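Local coordinates for melanin biosynthesis protein TyrA, putative (Shewanella oneidensis, PDB 2IIZ), which binds heme b and, as a member of the dye-decolorizing (DyP-type) peroxidase family, probably works as a heme peroxidase, at residues Asp146-Val151 with Ser191-Leu196; Thr154-Gly159 with Glu240-Ser245; His182-Ala187 with Thr291-Gly296. One frame throughout, in Å; residues are numbered along the deposited sequence.

Contact 1 (Asp146-Val151 with Ser191-Leu196); sequences DLTGFV and SKWHRL. With HEM (protoporphyrin IX containing Fe), chain C.
The indole of W193 and the backbone oxygen of T148 make the polar link here: NE1 of W193 donates to O of T148 at 3.1 Å, in the carbonyl plane on a lone pair, with the oxygen lying 21° out of the indole plane. The N-H...O angle of 148° makes the bond moderately bent.

The apolar contacts are made by the indole ring. T148 lays its methyl over one face of the indole, CG2 sitting 3.8 Å from the centroid of the five-membered ring of W193 in a CH-pi contact, while CD1 of L196 covers the opposite face. At the indole's edge, CE1 of F150 comes within 3.7 Å of CZ2 of W193, the two side chains crossing at about a right angle. F290 adds an edge-to-face ring contact to W193.

The 146-151 loop is braced from within. OD2 of D146 takes two bonds, from OG1 of T148 at 2.7 Å and from N of T148 at 2.9 Å, the second closing an Asx turn. With CG anti to the backbone N (chi1 174°), the D146 carboxylate reaches the heme, OD1 lying 3.4 Å from the heme methyl CMB, and H188 holds that same OD1. The type I turn from D146 to G149 presents T148 to W193, whose indole ties the end of helix 190-193 to the loop that brings D146 and V151 to the heme pocket of this DyP-type peroxidase.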
loop_
_atom_site.group_PDB
_atom_site.type_symbol
_atom_site.label_atom_id
_atom_site.label_comp_id
_atom_site.label_asym_id
_atom_site.label_seq_id
_atom_site.Cartn_x
_atom_site.Cartn_y
_atom_site.Cartn_z
ATOM N N ASP A 146 -14.550 7.405 5.076
ATOM C CA ASP A 146 -13.419 8.259 4.763
ATOM C C ASP A 146 -12.621 8.294 6.037
ATOM O O ASP A 146 -13.151 7.956 7.102
ATOM C CB ASP A 146 -13.920 9.661 4.384
ATOM C CG ASP A 146 -12.792 10.670 4.180
ATOM O OD1 ASP A 146 -12.202 10.706 3.083
ATOM O OD2 ASP A 146 -12.509 11.434 5.130
ATOM N N LEU A 147 -11.360 8.686 5.955
ATOM C CA LEU A 147 -10.504 8.665 7.149
ATOM C C LEU A 147 -10.942 9.684 8.206
ATOM O O LEU A 147 -10.468 9.622 9.344
ATOM C CB LEU A 147 -9.048 8.882 6.764
ATOM C CG LEU A 147 -8.403 7.710 6.012
ATOM C CD1 LEU A 147 -7.224 8.206 5.243
ATOM C CD2 LEU A 147 -7.969 6.593 6.973
ATOM N N THR A 148 -11.842 10.607 7.827
ATOM C CA THR A 148 -12.528 11.480 8.790
ATOM C C THR A 148 -13.420 10.708 9.785
ATOM O O THR A 148 -13.797 11.243 10.828
ATOM C CB THR A 148 -13.380 12.568 8.084
ATOM O OG1 THR A 148 -14.225 11.984 7.077
ATOM C CG2 THR A 148 -12.485 13.544 7.406
ATOM N N GLY A 149 -13.746 9.453 9.460
ATOM C CA GLY A 149 -14.584 8.605 10.306
ATOM C C GLY A 149 -16.055 8.641 9.919
ATOM O O GLY A 149 -16.871 8.004 10.587
ATOM N N PHE A 150 -16.391 9.382 8.852
ATOM C CA PHE A 150 -17.753 9.469 8.290
ATOM C C PHE A 150 -17.912 8.583 7.065
ATOM O O PHE A 150 -16.986 8.480 6.258
ATOM C CB PHE A 150 -18.055 10.910 7.858
ATOM C CG PHE A 150 -18.322 11.840 9.008
ATOM C CD1 PHE A 150 -17.276 12.294 9.802
ATOM C CD2 PHE A 150 -19.622 12.261 9.299
ATOM C CE1 PHE A 150 -17.511 13.139 10.862
ATOM C CE2 PHE A 150 -19.859 13.116 10.372
ATOM C CZ PHE A 150 -18.810 13.556 11.146
ATOM N N VAL A 151 -19.080 7.956 6.920
ATOM C CA VAL A 151 -19.358 7.039 5.821
ATOM C C VAL A 151 -19.419 7.808 4.523
ATOM O O VAL A 151 -20.164 8.764 4.423
ATOM C CB VAL A 151 -20.716 6.291 6.030
ATOM C CG1 VAL A 151 -21.105 5.421 4.814
ATOM C CG2 VAL A 151 -20.681 5.420 7.284
ATOM N N SER A 191 -4.821 15.544 12.054
ATOM C CA SER A 191 -4.584 16.012 13.421
ATOM C C SER A 191 -5.524 17.169 13.742
ATOM O O SER A 191 -6.113 17.205 14.822
ATOM C CB SER A 191 -3.121 16.430 13.647
ATOM O OG SER A 191 -2.726 17.404 12.696
ATOM N N LYS A 192 -5.652 18.098 12.795
ATOM C CA LYS A 192 -6.565 19.244 12.914
ATOM C C LYS A 192 -8.026 18.787 13.007
ATOM O O LYS A 192 -8.784 19.276 13.838
ATOM C CB LYS A 192 -6.389 20.180 11.708
ATOM C CG LYS A 192 -7.133 21.501 11.823
ATOM C CD LYS A 192 -7.118 22.291 10.518
ATOM C CE LYS A 192 -7.914 23.580 10.669
ATOM N NZ LYS A 192 -7.557 24.603 9.645
ATOM N N TRP A 193 -8.409 17.844 12.148
ATOM C CA TRP A 193 -9.784 17.345 12.098
ATOM C C TRP A 193 -10.190 16.699 13.413
ATOM O O TRP A 193 -11.268 16.977 13.957
ATOM C CB TRP A 193 -9.922 16.303 10.981
ATOM C CG TRP A 193 -11.288 15.663 10.894
ATOM C CD1 TRP A 193 -11.636 14.408 11.319
ATOM C CD2 TRP A 193 -12.477 16.244 10.353
ATOM N NE1 TRP A 193 -12.961 14.179 11.070
ATOM C CE2 TRP A 193 -13.499 15.295 10.478
ATOM C CE3 TRP A 193 -12.774 17.470 9.766
ATOM C CZ2 TRP A 193 -14.788 15.541 10.048
ATOM C CZ3 TRP A 193 -14.067 17.709 9.336
ATOM C CH2 TRP A 193 -15.050 16.752 9.479
ATOM N N HIS A 194 -9.310 15.832 13.919
ATOM C CA HIS A 194 -9.633 15.022 15.076
ATOM C C HIS A 194 -9.594 15.809 16.375
ATOM O O HIS A 194 -9.897 15.235 17.416
ATOM C CB HIS A 194 -8.731 13.764 15.159
ATOM C CG HIS A 194 -9.023 12.732 14.102
ATOM N ND1 HIS A 194 -10.296 12.488 13.623
ATOM C CD2 HIS A 194 -8.206 11.885 13.432
ATOM C CE1 HIS A 194 -10.251 11.543 12.701
ATOM N NE2 HIS A 194 -8.994 11.159 12.565
ATOM N N ARG A 195 -9.231 17.097 16.344
ATOM C CA ARG A 195 -9.357 17.943 17.534
ATOM C C ARG A 195 -10.742 18.608 17.631
ATOM O O ARG A 195 -11.076 19.231 18.643
ATOM C CB ARG A 195 -8.240 18.995 17.590
ATOM C CG ARG A 195 -6.867 18.365 17.448
ATOM C CD ARG A 195 -5.755 19.104 18.151
ATOM N NE ARG A 195 -5.985 19.211 19.585
ATOM C CZ ARG A 195 -5.106 19.718 20.445
ATOM N NH1 ARG A 195 -3.923 20.166 20.028
ATOM N NH2 ARG A 195 -5.412 19.777 21.731
ATOM N N LEU A 196 -11.541 18.476 16.579
ATOM C CA LEU A 196 -12.917 18.971 16.571
ATOM C C LEU A 196 -13.838 18.150 17.483
ATOM O O LEU A 196 -13.835 16.924 17.426
ATOM C CB LEU A 196 -13.486 18.853 15.163
ATOM C CG LEU A 196 -12.931 19.659 13.993
ATOM C CD1 LEU A 196 -13.574 19.160 12.688
ATOM C CD2 LEU A 196 -13.239 21.093 14.183
HETATM C CHA HEM C . -21.397 13.460 -0.027
HETATM C CHB HEM C . -16.989 13.186 1.895
HETATM C CHC HEM C . -15.159 15.646 -1.776
HETATM C CHD HEM C . -19.414 15.457 -3.981
HETATM C C1A HEM C . -20.364 13.199 0.834
HETATM C C2A HEM C . -20.491 12.558 2.125
HETATM C C3A HEM C . -19.253 12.490 2.645
HETATM C C4A HEM C . -18.335 13.074 1.704
HETATM C CMA HEM C . -18.835 11.903 4.004
HETATM C CAA HEM C . -21.817 12.059 2.751
HETATM C CBA HEM C . -22.110 10.590 2.386
HETATM C CGA HEM C . -22.644 10.474 0.975
HETATM O O1A HEM C . -21.901 10.001 0.065
HETATM O O2A HEM C . -23.825 10.849 0.741
HETATM C C1B HEM C . -16.126 13.842 1.074
HETATM C C2B HEM C . -14.715 14.024 1.339
HETATM C C3B HEM C . -14.205 14.713 0.310
HETATM C C4B HEM C . -15.283 14.970 -0.614
HETATM C CMB HEM C . -14.011 13.486 2.606
HETATM C CAB HEM C . -12.765 15.187 0.059
HETATM C CBB HEM C . -11.986 15.563 1.063
HETATM C C1C HEM C . -16.167 15.822 -2.671
HETATM C C2C HEM C . -16.035 16.561 -3.899
HETATM C C3C HEM C . -17.216 16.515 -4.521
HETATM C C4C HEM C . -18.112 15.736 -3.690
HETATM C CMC HEM C . -14.728 17.249 -4.325
HETATM C CAC HEM C . -17.622 17.144 -5.868
HETATM C CBC HEM C . -16.812 17.886 -6.636
HETATM C C1D HEM C . -20.332 14.885 -3.143
HETATM C C2D HEM C . -21.698 14.610 -3.504
HETATM C C3D HEM C . -22.319 13.987 -2.268
HETATM C C4D HEM C . -21.261 13.952 -1.293
HETATM C CMD HEM C . -22.375 14.902 -4.860
HETATM C CAD HEM C . -23.763 13.497 -2.071
HETATM C CBD HEM C . -24.542 14.615 -1.396
HETATM C CGD HEM C . -26.033 14.372 -1.418
HETATM O O1D HEM C . -26.596 14.027 -0.334
HETATM O O2D HEM C . -26.640 14.526 -2.510
HETATM N NA HEM C . -19.035 13.506 0.600
HETATM N NB HEM C . -16.447 14.429 -0.130
HETATM N NC HEM C . -17.442 15.320 -2.560
HETATM N ND HEM C . -20.108 14.486 -1.840
HETATM FE FE HEM C . -18.283 14.606 -0.869
#

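Contact 2 (Thr154-Gly159 with Glu240-Ser245); sequences TENPKG and EILRQS. With HEM (protoporphyrin IX containing Fe), chain C.
The carboxamide of N156 docks on the backbone of R243 through both its polar atoms. OD1 of N156 accepts from N of R243 at 3.1 Å, nearly straight at 166°, and ND2 of N156 donates to O of R243 at 2.8 Å, with that oxygen close to the amide plane. Water 1 extends the grip, donating to OD1 of N156 and to O of I241 and accepting from NH2 of R243. Were N156 replaced by alanine, the N-H and C=O of R243 would probably lose these mates and water 1 one of its anchors.

At the heme, R243 puts NH1 at 2.9 Å and NH2 at 3.0 Å from the propionate oxygen O1A, a forked grip on one atom, and D152 forms a salt bridge to NH1. The bend at chi3 (-74°) turns the guanidinium back over the macrocycle, where heme C3D lies under the centre of one face. The second oxygen of that propionate, O2A, accepts from the backbone N of E155 at 3.1 Å. This is the propionate side of the heme site of a DyP-type peroxidase, where strand 238-249 and the loop leading to helix 160-166 clasp the cofactor together.

Apolar contacts lie farther from the heme: CD of P157 meets CD1 of L242 at 3.9 Å, and P157 also touches V165. Within the loop, K158 folds back so that NZ donates to O of T154 at 2.7 Å and, less closely, to O of N156.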
loop_
_atom_site.group_PDB
_atom_site.type_symbol
_atom_site.label_atom_id
_atom_site.label_comp_id
_atom_site.label_asym_id
_atom_site.label_seq_id
_atom_site.Cartn_x
_atom_site.Cartn_y
_atom_site.Cartn_z
ATOM N N THR A 154 -23.043 7.176 0.524
ATOM C CA THR A 154 -24.425 6.882 0.841
ATOM C C THR A 154 -25.428 7.322 -0.240
ATOM O O THR A 154 -26.300 6.547 -0.613
ATOM C CB THR A 154 -24.760 7.516 2.190
ATOM O OG1 THR A 154 -23.881 6.967 3.182
ATOM C CG2 THR A 154 -26.220 7.268 2.571
ATOM N N GLU A 155 -25.301 8.555 -0.734
ATOM C CA GLU A 155 -26.279 9.115 -1.685
ATOM C C GLU A 155 -25.859 8.974 -3.149
ATOM O O GLU A 155 -26.428 9.627 -4.030
ATOM C CB GLU A 155 -26.548 10.579 -1.356
ATOM C CG GLU A 155 -27.376 10.769 -0.088
ATOM C CD GLU A 155 -28.816 10.301 -0.250
ATOM O OE1 GLU A 155 -29.510 10.815 -1.158
ATOM O OE2 GLU A 155 -29.243 9.420 0.535
ATOM N N ASN A 156 -24.866 8.127 -3.408
ATOM C CA ASN A 156 -24.539 7.734 -4.779
ATOM C C ASN A 156 -25.738 7.108 -5.482
ATOM O O ASN A 156 -26.571 6.483 -4.842
ATOM C CB ASN A 156 -23.385 6.714 -4.811
ATOM C CG ASN A 156 -22.055 7.305 -5.296
ATOM O OD1 ASN A 156 -21.943 8.481 -5.649
ATOM N ND2 ASN A 156 -21.034 6.456 -5.323
ATOM N N PRO A 157 -25.821 7.280 -6.809
ATOM C CA PRO A 157 -26.797 6.541 -7.600
ATOM C C PRO A 157 -26.699 5.044 -7.330
ATOM O O PRO A 157 -25.612 4.531 -7.005
ATOM C CB PRO A 157 -26.382 6.844 -9.045
ATOM C CG PRO A 157 -25.674 8.148 -8.980
ATOM C CD PRO A 157 -25.004 8.188 -7.640
ATOM N N LYS A 158 -27.829 4.359 -7.468
ATOM C CA LYS A 158 -27.914 2.949 -7.134
ATOM C C LYS A 158 -28.393 2.160 -8.338
ATOM O O LYS A 158 -29.098 2.677 -9.189
ATOM C CB LYS A 158 -28.861 2.755 -5.948
ATOM C CG LYS A 158 -28.481 3.549 -4.667
ATOM C CD LYS A 158 -27.330 2.904 -3.894
ATOM C CE LYS A 158 -27.145 3.531 -2.486
ATOM N NZ LYS A 158 -25.993 4.489 -2.376
ATOM N N GLY A 159 -28.002 0.897 -8.403
ATOM C CA GLY A 159 -28.399 0.031 -9.502
ATOM C C GLY A 159 -28.250 0.700 -10.858
ATOM O O GLY A 159 -27.204 1.247 -11.189
ATOM N N GLU A 240 -26.475 15.120 -10.547
ATOM C CA GLU A 240 -25.802 13.996 -9.873
ATOM C C GLU A 240 -24.456 13.647 -10.473
ATOM O O GLU A 240 -24.178 13.981 -11.614
ATOM C CB GLU A 240 -26.695 12.743 -9.921
ATOM C CG GLU A 240 -27.739 12.637 -8.803
ATOM C CD GLU A 240 -28.705 11.481 -9.030
ATOM O OE1 GLU A 240 -29.611 11.629 -9.877
ATOM O OE2 GLU A 240 -28.556 10.424 -8.365
ATOM N N ILE A 241 -23.625 12.970 -9.683
ATOM C CA ILE A 241 -22.449 12.288 -10.193
ATOM C C ILE A 241 -22.339 10.918 -9.524
ATOM O O ILE A 241 -22.968 10.666 -8.477
ATOM C CB ILE A 241 -21.143 13.067 -9.937
ATOM C CG1 ILE A 241 -20.990 13.416 -8.458
ATOM C CG2 ILE A 241 -21.091 14.335 -10.776
ATOM C CD1 ILE A 241 -19.545 13.476 -8.019
ATOM N N LEU A 242 -21.548 10.033 -10.119
ATOM C CA LEU A 242 -21.264 8.760 -9.489
ATOM C C LEU A 242 -19.826 8.774 -9.032
ATOM O O LEU A 242 -18.901 8.717 -9.823
ATOM C CB LEU A 242 -21.530 7.578 -10.429
ATOM C CG LEU A 242 -21.137 6.219 -9.838
ATOM C CD1 LEU A 242 -22.174 5.720 -8.832
ATOM C CD2 LEU A 242 -20.904 5.213 -10.929
ATOM N N ARG A 243 -19.640 8.849 -7.733
ATOM C CA ARG A 243 -18.298 8.886 -7.185
ATOM C C ARG A 243 -17.780 7.497 -6.975
ATOM O O ARG A 243 -18.539 6.586 -6.646
ATOM C CB ARG A 243 -18.296 9.579 -5.843
ATOM C CG ARG A 243 -18.550 11.047 -5.904
ATOM C CD ARG A 243 -18.948 11.521 -4.524
ATOM N NE ARG A 243 -20.319 11.103 -4.209
ATOM C CZ ARG A 243 -20.783 10.824 -2.996
ATOM N NH1 ARG A 243 -19.994 10.894 -1.921
ATOM N NH2 ARG A 243 -22.049 10.467 -2.864
ATOM N N GLN A 244 -16.475 7.351 -7.158
ATOM C CA GLN A 244 -15.802 6.088 -6.987
ATOM C C GLN A 244 -14.601 6.259 -6.076
ATOM O O GLN A 244 -13.642 5.520 -6.223
ATOM C CB GLN A 244 -15.323 5.587 -8.352
ATOM C CG GLN A 244 -16.433 5.112 -9.298
ATOM C CD GLN A 244 -17.034 3.767 -8.926
ATOM O OE1 GLN A 244 -16.700 3.183 -7.896
ATOM N NE2 GLN A 244 -17.940 3.268 -9.771
ATOM N N SER A 245 -14.659 7.225 -5.150
ATOM C CA SER A 245 -13.485 7.606 -4.350
ATOM C C SER A 245 -13.153 6.581 -3.298
ATOM O O SER A 245 -14.022 5.813 -2.890
ATOM C CB SER A 245 -13.728 8.906 -3.610
ATOM O OG SER A 245 -14.444 9.805 -4.396
HETATM C CHA HEM C . -21.397 13.460 -0.027
HETATM C CHB HEM C . -16.989 13.186 1.895
HETATM C CHC HEM C . -15.159 15.646 -1.776
HETATM C CHD HEM C . -19.414 15.457 -3.981
HETATM C C1A HEM C . -20.364 13.199 0.834
HETATM C C2A HEM C . -20.491 12.558 2.125
HETATM C C3A HEM C . -19.253 12.490 2.645
HETATM C C4A HEM C . -18.335 13.074 1.704
HETATM C CMA HEM C . -18.835 11.903 4.004
HETATM C CAA HEM C . -21.817 12.059 2.751
HETATM C CBA HEM C . -22.110 10.590 2.386
HETATM C CGA HEM C . -22.644 10.474 0.975
HETATM O O1A HEM C . -21.901 10.001 0.065
HETATM O O2A HEM C . -23.825 10.849 0.741
HETATM C C1B HEM C . -16.126 13.842 1.074
HETATM C C2B HEM C . -14.715 14.024 1.339
HETATM C C3B HEM C . -14.205 14.713 0.310
HETATM C C4B HEM C . -15.283 14.970 -0.614
HETATM C CMB HEM C . -14.011 13.486 2.606
HETATM C CAB HEM C . -12.765 15.187 0.059
HETATM C CBB HEM C . -11.986 15.563 1.063
HETATM C C1C HEM C . -16.167 15.822 -2.671
HETATM C C2C HEM C . -16.035 16.561 -3.899
HETATM C C3C HEM C . -17.216 16.515 -4.521
HETATM C C4C HEM C . -18.112 15.736 -3.690
HETATM C CMC HEM C . -14.728 17.249 -4.325
HETATM C CAC HEM C . -17.622 17.144 -5.868
HETATM C CBC HEM C . -16.812 17.886 -6.636
HETATM C C1D HEM C . -20.332 14.885 -3.143
HETATM C C2D HEM C . -21.698 14.610 -3.504
HETATM C C3D HEM C . -22.319 13.987 -2.268
HETATM C C4D HEM C . -21.261 13.952 -1.293
HETATM C CMD HEM C . -22.375 14.902 -4.860
HETATM C CAD HEM C . -23.763 13.497 -2.071
HETATM C CBD HEM C . -24.542 14.615 -1.396
HETATM C CGD HEM C . -26.033 14.372 -1.418
HETATM O O1D HEM C . -26.596 14.027 -0.334
HETATM O O2D HEM C . -26.640 14.526 -2.510
HETATM N NA HEM C . -19.035 13.506 0.600
HETATM N NB HEM C . -16.447 14.429 -0.130
HETATM N NC HEM C . -17.442 15.320 -2.560
HETATM N ND HEM C . -20.108 14.486 -1.840
HETATM FE FE HEM C . -18.283 14.606 -0.869
HETATM O O HOH W 1 -23.059 11.106 -5.359
#

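Contact 3 (His182-Ala187 with Thr291-Gly296); sequences HVQKYA and TSALTG. With HEM (protoporphyrin IX containing Fe), chain C.
Y186 carries CG anti to its carbonyl carbon (chi1 -79°), which lays its ring between A293 and the heme, while T291 has OG1 anti to the backbone N (chi1 -170°), which leaves CG2 between N and the carbonyl carbon and brings that methyl to 3.6 Å from CD1 of Y186. Over one ring face sits CB of A293 in a CH-pi contact; over the opposite face comes the heme vinyl, CAB and CBB. CG2 of T291 touches the same vinyl, 3.5 Å from CBB. At the far end of the ring, OH of Y186 donates to OE1 of Q184 at 2.5 Å, from above the amide plane, and both residues border the heme methyl CMC. F258 and L272 also touch the side chains of Q184 and Y186.

Backbone bonds stitch the strands together. A187 and S292 form an antiparallel hydrogen-bonded pair, N of A187 to O of S292 at 2.9 Å and N of S292 to O of A187 at 2.8 Å; Y186 with A293 is the non-hydrogen-bonded pair beside it. N of L294 then donates to O of K185 at 2.8 Å. Farther on, a side chain takes the acceptor role: OG1 of T295 receives N of K185 at 3.1 Å. Water 2 bridges NE2 of Q184 and O of T295.

On the sheet face with A187, CD1 of L294 packs against CB of A187 and CE of K185, whose NZ is salt-bridged to E253. Two neighbouring antiparallel strands, 179-188 and 291-301, thereby supply a wall of the DyP-type peroxidase heme pocket.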
loop_
_atom_site.group_PDB
_atom_site.type_symbol
_atom_site.label_atom_id
_atom_site.label_comp_id
_atom_site.label_asym_id
_atom_site.label_seq_id
_atom_site.Cartn_x
_atom_site.Cartn_y
_atom_site.Cartn_z
ATOM N N HIS A 182 -13.047 12.945 -13.326
ATOM C CA HIS A 182 -12.217 13.955 -12.680
ATOM C C HIS A 182 -11.637 13.356 -11.406
ATOM O O HIS A 182 -12.334 12.656 -10.658
ATOM C CB HIS A 182 -13.022 15.194 -12.330
ATOM C CG HIS A 182 -13.522 15.952 -13.524
ATOM N ND1 HIS A 182 -14.780 15.766 -14.048
ATOM C CD2 HIS A 182 -12.931 16.896 -14.295
ATOM C CE1 HIS A 182 -14.946 16.563 -15.092
ATOM N NE2 HIS A 182 -13.838 17.259 -15.264
ATOM N N VAL A 183 -10.364 13.639 -11.166
ATOM C CA VAL A 183 -9.649 13.044 -10.062
ATOM C C VAL A 183 -8.994 14.174 -9.259
ATOM O O VAL A 183 -8.306 15.046 -9.828
ATOM C CB VAL A 183 -8.615 12.055 -10.606
ATOM C CG1 VAL A 183 -7.886 11.344 -9.490
ATOM C CG2 VAL A 183 -9.293 11.049 -11.542
ATOM N N GLN A 184 -9.224 14.163 -7.945
ATOM C CA GLN A 184 -8.563 15.086 -7.029
ATOM C C GLN A 184 -7.937 14.260 -5.929
ATOM O O GLN A 184 -8.639 13.534 -5.239
ATOM C CB GLN A 184 -9.561 16.060 -6.399
ATOM C CG GLN A 184 -10.227 17.033 -7.362
ATOM C CD GLN A 184 -10.868 18.208 -6.620
ATOM O OE1 GLN A 184 -12.006 18.111 -6.147
ATOM N NE2 GLN A 184 -10.131 19.318 -6.506
ATOM N N LYS A 185 -6.626 14.364 -5.766
ATOM C CA LYS A 185 -5.957 13.738 -4.632
ATOM C C LYS A 185 -6.035 14.702 -3.453
ATOM O O LYS A 185 -5.327 15.718 -3.438
ATOM C CB LYS A 185 -4.484 13.428 -4.936
ATOM C CG LYS A 185 -3.800 12.612 -3.807
ATOM C CD LYS A 185 -2.379 12.200 -4.152
ATOM C CE LYS A 185 -1.376 13.310 -3.879
ATOM N NZ LYS A 185 0.032 12.846 -4.074
ATOM N N TYR A 186 -6.901 14.370 -2.483
ATOM C CA TYR A 186 -7.102 15.164 -1.267
ATOM C C TYR A 186 -6.234 14.646 -0.111
ATOM O O TYR A 186 -6.376 13.500 0.335
ATOM C CB TYR A 186 -8.574 15.166 -0.842
ATOM C CG TYR A 186 -9.494 16.109 -1.616
ATOM C CD1 TYR A 186 -9.665 17.413 -1.218
ATOM C CD2 TYR A 186 -10.191 15.683 -2.727
ATOM C CE1 TYR A 186 -10.515 18.293 -1.916
ATOM C CE2 TYR A 186 -11.045 16.549 -3.443
ATOM C CZ TYR A 186 -11.199 17.852 -3.026
ATOM O OH TYR A 186 -12.030 18.717 -3.707
ATOM N N ALA A 187 -5.338 15.510 0.362
ATOM C CA ALA A 187 -4.504 15.245 1.527
ATOM C C ALA A 187 -5.206 15.857 2.752
ATOM O O ALA A 187 -5.314 17.076 2.871
ATOM C CB ALA A 187 -3.123 15.857 1.338
ATOM N N THR A 291 -8.694 19.661 4.580
ATOM C CA THR A 291 -8.026 18.842 3.581
ATOM C C THR A 291 -7.635 19.717 2.430
ATOM O O THR A 291 -8.261 20.743 2.217
ATOM C CB THR A 291 -8.933 17.728 3.073
ATOM O OG1 THR A 291 -8.176 16.817 2.271
ATOM C CG2 THR A 291 -10.101 18.294 2.282
ATOM N N SER A 292 -6.605 19.313 1.693
ATOM C CA SER A 292 -6.106 20.097 0.563
ATOM C C SER A 292 -6.017 19.256 -0.697
ATOM O O SER A 292 -5.402 18.174 -0.688
ATOM C CB SER A 292 -4.728 20.660 0.902
ATOM O OG SER A 292 -4.742 21.252 2.197
ATOM N N ALA A 293 -6.630 19.747 -1.779
ATOM C CA ALA A 293 -6.561 19.056 -3.079
ATOM C C ALA A 293 -5.197 19.316 -3.742
ATOM O O ALA A 293 -4.918 20.431 -4.183
ATOM C CB ALA A 293 -7.697 19.500 -4.001
ATOM N N LEU A 294 -4.354 18.289 -3.805
ATOM C CA LEU A 294 -3.008 18.428 -4.355
ATOM C C LEU A 294 -2.954 18.288 -5.876
ATOM O O LEU A 294 -2.010 18.782 -6.504
ATOM C CB LEU A 294 -2.086 17.393 -3.724
ATOM C CG LEU A 294 -1.935 17.465 -2.201
ATOM C CD1 LEU A 294 -0.881 16.462 -1.717
ATOM C CD2 LEU A 294 -1.565 18.876 -1.755
ATOM N N THR A 295 -3.951 17.616 -6.465
ATOM C CA THR A 295 -3.997 17.435 -7.929
ATOM C C THR A 295 -5.398 17.661 -8.449
ATOM O O THR A 295 -6.352 17.631 -7.679
ATOM C CB THR A 295 -3.542 16.025 -8.338
ATOM O OG1 THR A 295 -4.504 15.050 -7.892
ATOM C CG2 THR A 295 -2.150 15.718 -7.756
ATOM N N GLY A 296 -5.519 17.890 -9.752
ATOM C CA GLY A 296 -6.832 18.043 -10.394
ATOM C C GLY A 296 -6.765 17.716 -11.871
ATOM O O GLY A 296 -6.209 18.491 -12.638
HETATM C CHA HEM C . -21.397 13.460 -0.027
HETATM C CHB HEM C . -16.989 13.186 1.895
HETATM C CHC HEM C . -15.159 15.646 -1.776
HETATM C CHD HEM C . -19.414 15.457 -3.981
HETATM C C1A HEM C . -20.364 13.199 0.834
HETATM C C2A HEM C . -20.491 12.558 2.125
HETATM C C3A HEM C . -19.253 12.490 2.645
HETATM C C4A HEM C . -18.335 13.074 1.704
HETATM C CMA HEM C . -18.835 11.903 4.004
HETATM C CAA HEM C . -21.817 12.059 2.751
HETATM C CBA HEM C . -22.110 10.590 2.386
HETATM C CGA HEM C . -22.644 10.474 0.975
HETATM O O1A HEM C . -21.901 10.001 0.065
HETATM O O2A HEM C . -23.825 10.849 0.741
HETATM C C1B HEM C . -16.126 13.842 1.074
HETATM C C2B HEM C . -14.715 14.024 1.339
HETATM C C3B HEM C . -14.205 14.713 0.310
HETATM C C4B HEM C . -15.283 14.970 -0.614
HETATM C CMB HEM C . -14.011 13.486 2.606
HETATM C CAB HEM C . -12.765 15.187 0.059
HETATM C CBB HEM C . -11.986 15.563 1.063
HETATM C C1C HEM C . -16.167 15.822 -2.671
HETATM C C2C HEM C . -16.035 16.561 -3.899
HETATM C C3C HEM C . -17.216 16.515 -4.521
HETATM C C4C HEM C . -18.112 15.736 -3.690
HETATM C CMC HEM C . -14.728 17.249 -4.325
HETATM C CAC HEM C . -17.622 17.144 -5.868
HETATM C CBC HEM C . -16.812 17.886 -6.636
HETATM C C1D HEM C . -20.332 14.885 -3.143
HETATM C C2D HEM C . -21.698 14.610 -3.504
HETATM C C3D HEM C . -22.319 13.987 -2.268
HETATM C C4D HEM C . -21.261 13.952 -1.293
HETATM C CMD HEM C . -22.375 14.902 -4.860
HETATM C CAD HEM C . -23.763 13.497 -2.071
HETATM C CBD HEM C . -24.542 14.615 -1.396
HETATM C CGD HEM C . -26.033 14.372 -1.418
HETATM O O1D HEM C . -26.596 14.027 -0.334
HETATM O O2D HEM C . -26.640 14.526 -2.510
HETATM N NA HEM C . -19.035 13.506 0.600
HETATM N NB HEM C . -16.447 14.429 -0.130
HETATM N NC HEM C . -17.442 15.320 -2.560
HETATM N ND HEM C . -20.108 14.486 -1.840
HETATM FE FE HEM C . -18.283 14.606 -0.869
HETATM O O HOH W 2 -7.845 19.859 -7.656
HETATM O O HOH W 3 -4.283 19.428 4.249
#

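All three contacts touch the one heme and lie within the C-terminal part of the DyP-type peroxidase chain. Contact 1 is centred about 22 Å from contact 2 and about 17 Å from contact 3, with contacts 2 and 3 about 18 Å apart, centre to centre. Along the chain the order is 146-151, 154-159, 182-187, 191-196, 240-245, 291-296, so every pair of contacts interleaves. The loop after strand 130-139 serves both contacts 1 and 2; strand 179-188 of contact 3 runs on into helix 190-193 of contact 1. Contacts 2 and 3 share the large antiparallel sheet, strand 254-262 lying between 179-188 and 238-249. Pieces far apart in sequence thus gather around one cofactor.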